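Local atomic coordinates of peptidyl tryptophan dihydroxylase (Pseudomonas putida, PDB entry 7CTQ), a protein that uses flavin-adenine dinucleotide as a monooxygenase cofactor to dihydroxylate a peptidyl tryptophan, a step essential for making a tryptophylquinone cofactor, probably that of quinohemoprotein amine dehydrogenase. Residues M68-Q73 against E86-R91. Residues are numbered along the deposited sequence; the frame is centred on the assembly and turned at random.
With FAD (flavin-adenine dinucleotide), chain C.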
# COMPACT_ATOMS: atom_id res chain seq x y z
N MET A 68 -11.75 11.11 -12.44
CA MET A 68 -13.05 11.52 -12.96
C MET A 68 -14.16 10.75 -12.25
O MET A 68 -14.04 9.53 -12.05
CB MET A 68 -13.14 11.29 -14.48
CG MET A 68 -12.41 10.05 -14.97
SD MET A 68 -11.63 10.30 -16.58
CE MET A 68 -10.06 11.00 -16.10
N PRO A 69 -15.23 11.43 -11.86
CA PRO A 69 -16.33 10.75 -11.18
C PRO A 69 -17.01 9.75 -12.10
O PRO A 69 -16.97 9.86 -13.33
CB PRO A 69 -17.29 11.89 -10.80
CG PRO A 69 -16.48 13.15 -10.94
CD PRO A 69 -15.49 12.87 -12.02
N ALA A 70 -17.65 8.75 -11.49
CA ALA A 70 -18.32 7.71 -12.26
C ALA A 70 -19.20 6.89 -11.34
O ALA A 70 -18.84 6.62 -10.19
CB ALA A 70 -17.31 6.79 -12.95
N THR A 71 -20.35 6.48 -11.86
CA THR A 71 -21.20 5.52 -11.19
C THR A 71 -20.50 4.15 -11.13
O THR A 71 -19.45 3.93 -11.75
CB THR A 71 -22.54 5.39 -11.91
OG1 THR A 71 -23.25 4.26 -11.40
CG2 THR A 71 -22.31 5.22 -13.41
N ARG A 72 -21.10 3.22 -10.38
CA ARG A 72 -20.46 1.92 -10.15
C ARG A 72 -21.49 0.89 -9.70
O ARG A 72 -21.93 0.93 -8.55
CB ARG A 72 -19.35 2.06 -9.12
CG ARG A 72 -18.75 0.75 -8.72
CD ARG A 72 -17.53 0.99 -7.89
NE ARG A 72 -16.78 2.13 -8.40
CZ ARG A 72 -15.66 2.58 -7.85
NH1 ARG A 72 -15.03 3.62 -8.37
NH2 ARG A 72 -15.17 1.98 -6.77
N GLN A 73 -21.82 -0.06 -10.58
CA GLN A 73 -22.63 -1.21 -10.19
C GLN A 73 -21.77 -2.20 -9.41
O GLN A 73 -20.63 -2.49 -9.78
CB GLN A 73 -23.24 -1.88 -11.42
CG GLN A 73 -24.72 -1.55 -11.67
CD GLN A 73 -25.33 -2.31 -12.85
OE1 GLN A 73 -26.33 -3.01 -12.70
NE2 GLN A 73 -24.73 -2.15 -14.02
N GLU A 86 -17.56 7.20 -5.72
CA GLU A 86 -16.19 6.76 -5.93
C GLU A 86 -15.81 7.06 -7.37
O GLU A 86 -16.66 7.13 -8.26
CB GLU A 86 -16.02 5.27 -5.59
CG GLU A 86 -15.98 5.04 -4.08
CD GLU A 86 -15.46 3.67 -3.70
OE1 GLU A 86 -15.17 2.86 -4.61
OE2 GLU A 86 -15.32 3.41 -2.48
N PHE A 87 -14.52 7.28 -7.57
CA PHE A 87 -14.00 7.85 -8.80
C PHE A 87 -13.22 6.78 -9.56
O PHE A 87 -13.11 5.63 -9.14
CB PHE A 87 -13.11 9.07 -8.49
CG PHE A 87 -13.83 10.17 -7.74
CD1 PHE A 87 -14.09 11.38 -8.35
CD2 PHE A 87 -14.22 9.99 -6.42
CE1 PHE A 87 -14.75 12.39 -7.66
CE2 PHE A 87 -14.88 10.99 -5.73
CZ PHE A 87 -15.14 12.19 -6.35
N LEU A 88 -12.69 7.19 -10.71
CA LEU A 88 -11.77 6.36 -11.49
C LEU A 88 -10.49 7.14 -11.67
O LEU A 88 -10.52 8.36 -11.89
CB LEU A 88 -12.36 5.97 -12.86
CG LEU A 88 -13.86 5.72 -12.99
CD1 LEU A 88 -14.21 5.36 -14.43
CD2 LEU A 88 -14.36 4.65 -12.03
N LEU A 89 -9.36 6.46 -11.58
CA LEU A 89 -8.06 7.11 -11.70
C LEU A 89 -7.36 6.54 -12.92
O LEU A 89 -7.14 5.33 -13.01
CB LEU A 89 -7.21 6.89 -10.45
CG LEU A 89 -5.86 7.59 -10.60
CD1 LEU A 89 -6.00 9.09 -10.37
CD2 LEU A 89 -4.84 6.98 -9.66
N ASP A 90 -7.01 7.41 -13.86
CA ASP A 90 -6.31 6.97 -15.06
C ASP A 90 -4.81 7.09 -14.77
O ASP A 90 -4.26 8.19 -14.72
CB ASP A 90 -6.75 7.77 -16.28
CG ASP A 90 -5.71 7.77 -17.38
OD1 ASP A 90 -5.04 6.74 -17.59
OD2 ASP A 90 -5.56 8.81 -18.04
N ARG A 91 -4.17 5.93 -14.57
CA ARG A 91 -2.76 5.89 -14.19
C ARG A 91 -1.86 6.50 -15.25
O ARG A 91 -0.76 6.96 -14.92
CB ARG A 91 -2.34 4.45 -13.91
CG ARG A 91 -3.04 3.85 -12.70
CD ARG A 91 -2.78 4.70 -11.47
NE ARG A 91 -1.35 4.87 -11.22
CZ ARG A 91 -0.65 4.12 -10.39
NH1 ARG A 91 -1.24 3.14 -9.72
NH2 ARG A 91 0.65 4.33 -10.22
PA FAD C . 3.89 2.01 -8.87
O1A FAD C . 2.67 2.84 -8.82
O2A FAD C . 3.72 0.73 -9.68
O5B FAD C . 5.09 2.90 -9.32
C5B FAD C . 6.30 2.33 -9.85
C4B FAD C . 6.86 3.32 -10.83
O4B FAD C . 8.19 2.91 -11.22
C3B FAD C . 6.06 3.49 -12.13
O3B FAD C . 6.04 4.85 -12.53
C2B FAD C . 6.81 2.59 -13.12
O2B FAD C . 6.72 3.03 -14.47
C1B FAD C . 8.25 2.77 -12.62
N9A FAD C . 9.20 1.71 -12.95
C8A FAD C . 9.01 0.36 -12.99
N7A FAD C . 10.07 -0.33 -13.31
C5A FAD C . 11.02 0.64 -13.54
C6A FAD C . 12.38 0.58 -13.93
N6A FAD C . 13.02 -0.56 -14.18
N1A FAD C . 13.06 1.75 -14.06
C2A FAD C . 12.42 2.89 -13.82
N3A FAD C . 11.15 3.07 -13.44
C4A FAD C . 10.50 1.90 -13.31
N1 FAD C . -4.84 0.55 -6.24
C2 FAD C . -5.93 1.36 -6.07
O2 FAD C . -5.90 2.34 -5.31
N3 FAD C . -7.09 1.10 -6.76
C4 FAD C . -7.29 0.07 -7.65
O4 FAD C . -8.38 -0.05 -8.22
C4X FAD C . -6.14 -0.79 -7.83
N5 FAD C . -6.25 -1.80 -8.65
C5X FAD C . -5.14 -2.62 -8.82
C6 FAD C . -5.24 -3.71 -9.69
C7 FAD C . -4.17 -4.57 -9.88
C7M FAD C . -4.31 -5.73 -10.83
C8 FAD C . -2.97 -4.34 -9.19
C8M FAD C . -1.78 -5.25 -9.38
C9 FAD C . -2.86 -3.26 -8.33
C9A FAD C . -3.94 -2.40 -8.13
N10 FAD C . -3.86 -1.29 -7.27
C10 FAD C . -4.95 -0.47 -7.08
C1' FAD C . -2.64 -1.04 -6.49
C2' FAD C . -1.80 0.11 -7.00
O2' FAD C . -1.54 -0.00 -8.40
C3' FAD C . -0.48 0.11 -6.23
O3' FAD C . -0.78 -0.04 -4.85
C4' FAD C . 0.39 1.35 -6.40
O4' FAD C . 0.42 1.79 -7.76
C5' FAD C . 1.79 1.09 -5.90
O5' FAD C . 2.51 2.33 -5.89
P FAD C . 4.06 2.37 -6.07
O1P FAD C . 4.66 1.55 -4.91
O2P FAD C . 4.54 3.77 -6.21
O3P FAD C . 4.29 1.55 -7.41
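Met68 and Leu88 face each other as an antiparallel hydrogen-bonded pair in the mixed sheet of this FAD-dependent monooxygenase, linking strand 67-76 to strand 87-90. Met68 N donates to Leu88 O at 3.1 Å, and Leu88 N returns the bond to Met68 O. After this pair the backbone hydrogen bonding between the segments stops, and proline suits the next place because it has no N-H to give. The apolar ring of Pro69 meets the Phe87 ring at a slant, CG 3.8 Å from CE1. Ala70 is small enough for its CB to sit against the branches of Leu88, 3.6 Å from CG. Arg72 is long enough to reach the Glu86 side chain: with CG anti to the backbone N (chi1 174°), it brings one guanidinium face under Glu86 CB, which lies toward the rim, and forms a salt bridge with the carboxylate, modelled too tightly for its exact geometry to be trusted. Farther out, Leu88 touches Ser174 of strand 173-179. Asp90 is the N-cap of helix 91-104; Arg91, its first residue, has the charge to suit a pyrophosphate and is salt-bridged to Glu44 and Asp95. Arg91 NH2 hydrogen-bonds FAD O1A. A leucine in place of Arg91 would probably leave that phosphate without this countercharge and the ribityl chain freer to shift, since Arg91 NH1 also donates an almost straight hydrogen bond (169°) to FAD O4', 2.9 Å away.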